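Local coordinates for protein class B carbapenemase GOB-18 (Elizabethkingia meningoseptica, PDB 5K0W) that probably hydrolyses beta-lactam antibiotics, carbapenems among them, as a dizinc class B3 metallo-beta-lactamase, at residues L56-K61 with L84-K89; Q33-F38 with L44-T49. All blocks are in the same frame, centred on the assembly; numbering follows the deposited sequence.

In the fold
Contact 2 (33-38 with 44-49) closes first along the chain, and contact 1 (56-61 with 84-89) opens a few residues later; their centres lie about 14 Å apart on the same side of the chain's centre. Both reach the same mixed sheet, in which strands 38-41, 44-46 and 55-59 run antiparallel in that order. Strand 44-46 is the bridge: Tyr-45 joins the two contacts, its N lying 2.9 Å from Leu-56 O, a probable hydrogen bond. Leu-84 also packs on Pro-37 and Val-47. Contact 2 therefore runs from the sheet edge toward the zinc site, whereas contact 1 packs strand 55-59 against the loop that follows helix 73-83.

Contact 1: residues L56-K61 with L84-K89; sequences LIVTDK and LGFNYK
Phe-86 carries its CG anti to the carbonyl carbon and beside the backbone N (chi1 -51°), which brings its ring to Val-58; Val-58 answers with CG2 beside its own N, going over the ring face, and CG1 anti to that N (chi1 -177°), touching the CE1/CD1 side. CG2 sits over the centre of one face, 3.6 Å from the Phe-86 ring centroid and only 8° off the ring normal, a well-centred CH-pi contact. At the side of the ring, Val-58 CG1 is 3.6 Å from Phe-86 CE1. On the opposite face lies Leu-84 O, 3.8 Å above the plane and displaced toward the rim, so the ring is held between a methyl group and a carbonyl oxygen. Leu-56, two residues back on the strand, adds its CD2 methyl obliquely at 3.9 Å from Phe-86 CD2. No hydrogen bond joins the two segments; the union is apolar. It belongs to the alpha-beta part of the metallo-beta-lactamase fold: strand 55-59 supplies Leu-56 and Val-58, and the loop leading from helix 73-83 to strand 91-95 sets its phenylalanine against them. That helix ends in a Schellman motif, where Gly-85 takes the positive phi that turns the chain toward Phe-86. Just beyond the phenylalanine an Asx turn follows, Lys-89 N donating to Asn-87 OD1 at 3.2 Å from above the carbonyl plane. The strand ends in an ST turn, with Lys-61 N giving a hydrogen bond to Thr-59 OG1. Tyr-45, from the neighbouring strand 44-46, meets the Phe-86 ring edge-to-face.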
loop_
_atom_site.group_PDB
_atom_site.type_symbol
_atom_site.label_atom_id
_atom_site.label_comp_id
_atom_site.label_asym_id
_atom_site.label_seq_id
_atom_site.Cartn_x
_atom_site.Cartn_y
_atom_site.Cartn_z
ATOM N N LEU A 56 -9.017 -3.825 3.818
ATOM C CA LEU A 56 -9.414 -4.647 4.944
ATOM C C LEU A 56 -9.776 -6.065 4.496
ATOM O O LEU A 56 -10.625 -6.251 3.619
ATOM C CB LEU A 56 -10.559 -3.984 5.709
ATOM C CG LEU A 56 -11.057 -4.707 6.953
ATOM C CD1 LEU A 56 -10.162 -4.426 8.162
ATOM C CD2 LEU A 56 -12.497 -4.316 7.250
ATOM N N ILE A 57 -9.098 -7.060 5.083
ATOM C CA ILE A 57 -9.347 -8.473 4.822
ATOM C C ILE A 57 -9.947 -9.051 6.094
ATOM O O ILE A 57 -9.294 -9.081 7.138
ATOM C CB ILE A 57 -8.105 -9.246 4.301
ATOM C CG1 ILE A 57 -7.616 -8.656 2.975
ATOM C CG2 ILE A 57 -8.416 -10.736 4.144
ATOM C CD1 ILE A 57 -6.185 -8.998 2.606
ATOM N N VAL A 58 -11.209 -9.456 6.005
ATOM C CA VAL A 58 -11.970 -9.990 7.125
ATOM C C VAL A 58 -11.842 -11.510 7.162
ATOM O O VAL A 58 -12.175 -12.170 6.176
ATOM C CB VAL A 58 -13.447 -9.535 7.017
ATOM C CG1 VAL A 58 -14.266 -10.021 8.205
ATOM C CG2 VAL A 58 -13.544 -8.018 6.875
ATOM N N THR A 59 -11.337 -12.073 8.277
ATOM C CA THR A 59 -11.243 -13.534 8.432
ATOM C C THR A 59 -12.027 -13.991 9.654
ATOM O O THR A 59 -12.439 -13.184 10.501
ATOM C CB THR A 59 -9.805 -14.062 8.555
ATOM O OG1 THR A 59 -9.459 -14.092 9.932
ATOM C CG2 THR A 59 -8.765 -13.300 7.701
ATOM N N ASP A 60 -12.152 -15.314 9.763
ATOM C CA ASP A 60 -12.809 -16.071 10.835
ATOM C C ASP A 60 -12.103 -15.896 12.193
ATOM O O ASP A 60 -12.754 -15.947 13.233
ATOM C CB ASP A 60 -12.945 -17.583 10.452
ATOM C CG ASP A 60 -11.753 -18.278 9.729
ATOM O OD1 ASP A 60 -11.237 -17.711 8.726
ATOM O OD2 ASP A 60 -11.411 -19.426 10.109
ATOM N N LYS A 61 -10.767 -15.704 12.147
ATOM C CA LYS A 61 -9.849 -15.555 13.283
ATOM C C LYS A 61 -9.341 -14.112 13.488
ATOM O O LYS A 61 -8.403 -13.917 14.272
ATOM C CB LYS A 61 -8.637 -16.505 13.126
ATOM C CG LYS A 61 -8.950 -17.916 12.641
ATOM C CD LYS A 61 -9.395 -18.868 13.737
ATOM C CE LYS A 61 -9.805 -20.190 13.128
ATOM N NZ LYS A 61 -10.695 -20.976 14.027
ATOM N N LEU A 84 -19.061 -0.762 7.516
ATOM C CA LEU A 84 -19.245 -2.059 6.863
ATOM C C LEU A 84 -19.754 -3.155 7.826
ATOM O O LEU A 84 -20.067 -4.266 7.386
ATOM C CB LEU A 84 -17.937 -2.512 6.184
ATOM C CG LEU A 84 -17.401 -1.688 5.013
ATOM C CD1 LEU A 84 -15.984 -2.058 4.747
ATOM C CD2 LEU A 84 -18.216 -1.912 3.743
ATOM N N GLY A 85 -19.810 -2.832 9.116
ATOM C CA GLY A 85 -20.239 -3.744 10.164
ATOM C C GLY A 85 -19.101 -4.515 10.798
ATOM O O GLY A 85 -19.342 -5.560 11.411
ATOM N N PHE A 86 -17.850 -4.021 10.658
ATOM C CA PHE A 86 -16.676 -4.690 11.241
ATOM C C PHE A 86 -16.044 -3.908 12.384
ATOM O O PHE A 86 -16.249 -2.696 12.500
ATOM C CB PHE A 86 -15.633 -5.051 10.182
ATOM C CG PHE A 86 -16.174 -5.815 8.999
ATOM C CD1 PHE A 86 -16.563 -7.144 9.126
ATOM C CD2 PHE A 86 -16.258 -5.219 7.747
ATOM C CE1 PHE A 86 -17.070 -7.846 8.031
ATOM C CE2 PHE A 86 -16.735 -5.930 6.647
ATOM C CZ PHE A 86 -17.147 -7.236 6.799
ATOM N N ASN A 87 -15.298 -4.619 13.247
ATOM C CA ASN A 87 -14.636 -4.016 14.393
ATOM C C ASN A 87 -13.132 -3.859 14.134
ATOM O O ASN A 87 -12.439 -4.852 13.922
ATOM C CB ASN A 87 -14.914 -4.838 15.671
ATOM C CG ASN A 87 -14.495 -4.194 16.999
ATOM O OD1 ASN A 87 -14.063 -3.034 17.080
ATOM N ND2 ASN A 87 -14.636 -4.939 18.093
ATOM N N TYR A 88 -12.629 -2.606 14.160
ATOM C CA TYR A 88 -11.204 -2.313 13.985
ATOM C C TYR A 88 -10.362 -2.932 15.127
ATOM O O TYR A 88 -9.182 -3.198 14.934
ATOM C CB TYR A 88 -10.969 -0.792 13.855
ATOM C CG TYR A 88 -10.865 -0.061 15.176
ATOM C CD1 TYR A 88 -12.001 0.237 15.923
ATOM C CD2 TYR A 88 -9.633 0.352 15.671
ATOM C CE1 TYR A 88 -11.910 0.904 17.143
ATOM C CE2 TYR A 88 -9.528 1.016 16.891
ATOM C CZ TYR A 88 -10.670 1.294 17.622
ATOM O OH TYR A 88 -10.559 1.959 18.818
ATOM N N LYS A 89 -10.976 -3.190 16.298
ATOM C CA LYS A 89 -10.308 -3.800 17.464
ATOM C C LYS A 89 -9.953 -5.281 17.207
ATOM O O LYS A 89 -9.250 -5.901 18.007
ATOM C CB LYS A 89 -11.180 -3.659 18.727
ATOM C CG LYS A 89 -11.540 -2.220 19.106
ATOM C CD LYS A 89 -10.573 -1.583 20.092
ATOM C CE LYS A 89 -11.281 -0.542 20.931
ATOM N NZ LYS A 89 -10.337 0.243 21.767
#

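Contact 2: residues Q33-F38 with L44-T49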
loop_
_atom_site.group_PDB
_atom_site.type_symbol
_atom_site.label_atom_id
_atom_site.label_comp_id
_atom_site.label_asym_id
_atom_site.label_seq_id
_atom_site.Cartn_x
_atom_site.Cartn_y
_atom_site.Cartn_z
ATOM N N GLN A 33 -9.788 13.447 2.059
ATOM C CA GLN A 33 -11.193 13.484 1.669
ATOM C C GLN A 33 -11.828 12.115 1.911
ATOM O O GLN A 33 -11.254 11.096 1.510
ATOM C CB GLN A 33 -11.294 13.887 0.186
ATOM C CG GLN A 33 -12.652 14.391 -0.254
ATOM C CD GLN A 33 -12.832 14.248 -1.743
ATOM O OE1 GLN A 33 -11.997 14.677 -2.551
ATOM N NE2 GLN A 33 -13.939 13.658 -2.136
ATOM N N ALA A 34 -13.008 12.090 2.557
ATOM C CA ALA A 34 -13.719 10.850 2.881
ATOM C C ALA A 34 -14.260 10.137 1.651
ATOM O O ALA A 34 -14.644 10.776 0.670
ATOM C CB ALA A 34 -14.852 11.129 3.851
ATOM N N TYR A 35 -14.294 8.809 1.720
ATOM C CA TYR A 35 -14.836 7.942 0.687
ATOM C C TYR A 35 -15.581 6.812 1.378
ATOM O O TYR A 35 -15.070 6.219 2.330
ATOM C CB TYR A 35 -13.734 7.394 -0.231
ATOM C CG TYR A 35 -14.267 6.684 -1.456
ATOM C CD1 TYR A 35 -14.629 7.394 -2.595
ATOM C CD2 TYR A 35 -14.399 5.306 -1.483
ATOM C CE1 TYR A 35 -15.138 6.753 -3.720
ATOM C CE2 TYR A 35 -14.905 4.652 -2.602
ATOM C CZ TYR A 35 -15.271 5.382 -3.721
ATOM O OH TYR A 35 -15.761 4.761 -4.841
ATOM N N GLU A 36 -16.789 6.535 0.903
ATOM C CA GLU A 36 -17.685 5.506 1.410
ATOM C C GLU A 36 -17.094 4.097 1.222
ATOM O O GLU A 36 -16.818 3.707 0.083
ATOM C CB GLU A 36 -19.030 5.633 0.682
ATOM C CG GLU A 36 -20.231 5.357 1.558
ATOM C CD GLU A 36 -20.914 4.051 1.214
ATOM O OE1 GLU A 36 -20.965 3.160 2.092
ATOM O OE2 GLU A 36 -21.370 3.905 0.056
ATOM N N PRO A 37 -16.893 3.307 2.307
ATOM C CA PRO A 37 -16.324 1.959 2.127
ATOM C C PRO A 37 -17.192 1.006 1.298
ATOM O O PRO A 37 -18.416 1.144 1.281
ATOM C CB PRO A 37 -16.142 1.463 3.567
ATOM C CG PRO A 37 -17.170 2.201 4.348
ATOM C CD PRO A 37 -17.160 3.575 3.736
ATOM N N PHE A 38 -16.547 0.057 0.584
ATOM C CA PHE A 38 -17.225 -0.936 -0.250
ATOM C C PHE A 38 -16.504 -2.287 -0.277
ATOM O O PHE A 38 -15.333 -2.381 0.084
ATOM C CB PHE A 38 -17.478 -0.387 -1.679
ATOM C CG PHE A 38 -16.292 -0.317 -2.610
ATOM C CD1 PHE A 38 -15.386 0.738 -2.534
ATOM C CD2 PHE A 38 -16.092 -1.288 -3.587
ATOM C CE1 PHE A 38 -14.292 0.811 -3.414
ATOM C CE2 PHE A 38 -14.985 -1.226 -4.448
ATOM C CZ PHE A 38 -14.084 -0.186 -4.344
ATOM N N LEU A 44 -12.388 -8.997 0.800
ATOM C CA LEU A 44 -11.575 -7.802 0.616
ATOM C C LEU A 44 -12.476 -6.583 0.487
ATOM O O LEU A 44 -13.389 -6.566 -0.329
ATOM C CB LEU A 44 -10.644 -7.946 -0.605
ATOM C CG LEU A 44 -9.791 -6.737 -0.951
ATOM C CD1 LEU A 44 -8.647 -6.551 0.020
ATOM C CD2 LEU A 44 -9.296 -6.829 -2.349
ATOM N N TYR A 45 -12.209 -5.576 1.308
ATOM C CA TYR A 45 -12.978 -4.348 1.376
ATOM C C TYR A 45 -12.070 -3.138 1.260
ATOM O O TYR A 45 -10.945 -3.171 1.758
ATOM C CB TYR A 45 -13.755 -4.275 2.727
ATOM C CG TYR A 45 -14.772 -5.377 2.942
ATOM C CD1 TYR A 45 -14.394 -6.614 3.467
ATOM C CD2 TYR A 45 -16.125 -5.169 2.671
ATOM C CE1 TYR A 45 -15.324 -7.639 3.648
ATOM C CE2 TYR A 45 -17.065 -6.185 2.851
ATOM C CZ TYR A 45 -16.657 -7.419 3.332
ATOM O OH TYR A 45 -17.576 -8.417 3.500
ATOM N N TYR A 46 -12.568 -2.057 0.639
ATOM C CA TYR A 46 -11.852 -0.793 0.534
ATOM C C TYR A 46 -12.319 0.061 1.718
ATOM O O TYR A 46 -13.519 0.334 1.845
ATOM C CB TYR A 46 -12.172 -0.089 -0.801
ATOM C CG TYR A 46 -11.366 1.172 -1.044
ATOM C CD1 TYR A 46 -11.818 2.411 -0.599
ATOM C CD2 TYR A 46 -10.147 1.125 -1.708
ATOM C CE1 TYR A 46 -11.058 3.567 -0.780
ATOM C CE2 TYR A 46 -9.393 2.275 -1.917
ATOM C CZ TYR A 46 -9.844 3.493 -1.443
ATOM O OH TYR A 46 -9.095 4.627 -1.667
ATOM N N VAL A 47 -11.389 0.455 2.602
ATOM C CA VAL A 47 -11.696 1.263 3.797
ATOM C C VAL A 47 -10.891 2.586 3.821
ATOM O O VAL A 47 -10.948 3.333 4.808
ATOM C CB VAL A 47 -11.595 0.458 5.133
ATOM C CG1 VAL A 47 -12.683 -0.609 5.233
ATOM C CG2 VAL A 47 -10.209 -0.149 5.334
ATOM N N GLY A 48 -10.184 2.861 2.715
ATOM C CA GLY A 48 -9.347 4.040 2.533
ATOM C C GLY A 48 -10.105 5.325 2.335
ATOM O O GLY A 48 -11.331 5.362 2.451
ATOM N N THR A 49 -9.365 6.398 2.064
ATOM C CA THR A 49 -9.924 7.732 1.817
ATOM C C THR A 49 -10.187 7.843 0.319
ATOM O O THR A 49 -10.028 6.850 -0.404
ATOM C CB THR A 49 -8.950 8.853 2.278
ATOM O OG1 THR A 49 -7.772 8.857 1.455
ATOM C CG2 THR A 49 -8.618 8.808 3.755
HETATM O O HOH W 1 -13.439 3.904 2.145
#
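The touching parts of the two segments run nearly antiparallel, their end-to-end directions 170° apart, and Phe-38 and Tyr-46 form a hydrogen-bonded pair. Tyr-46 N gives to Phe-38 O at 2.8 Å. Phe-38 N returns a longer bond of 3.3 Å to Tyr-46 O. Both side chains point to the same face of the sheet. With its CG between the backbone N and the carbonyl carbon (chi1 75°), Phe-38 swings its ring toward its partner, and CE1 comes 3.5 Å from Tyr-46 CB; the two rings are near parallel but slid apart. Farther out, Tyr-35 CD2 meets Tyr-46 CE1 at 3.8 Å, these two side chains crossing at about a right angle. The hydroxyl of Tyr-46 donates to Thr-49 O at 2.7 Å, tying the ring to its own segment. Past the pair the chains stay side by side without further direct backbone hydrogen bonds between the segments, and a water donates to both Tyr-35 O (2.8 Å) and Gly-48 O. Arg-251 adds a cation-pi contact to Phe-38. Phe-38 CD1, in plane at the Tyr-35 ring edge, completes an aromatic cluster of Tyr-35, Phe-38 and Tyr-46; Tyr-46 lies about 7 Å, side chain to side chain, from the zinc ligand His-241, so the cluster lies near the dizinc site.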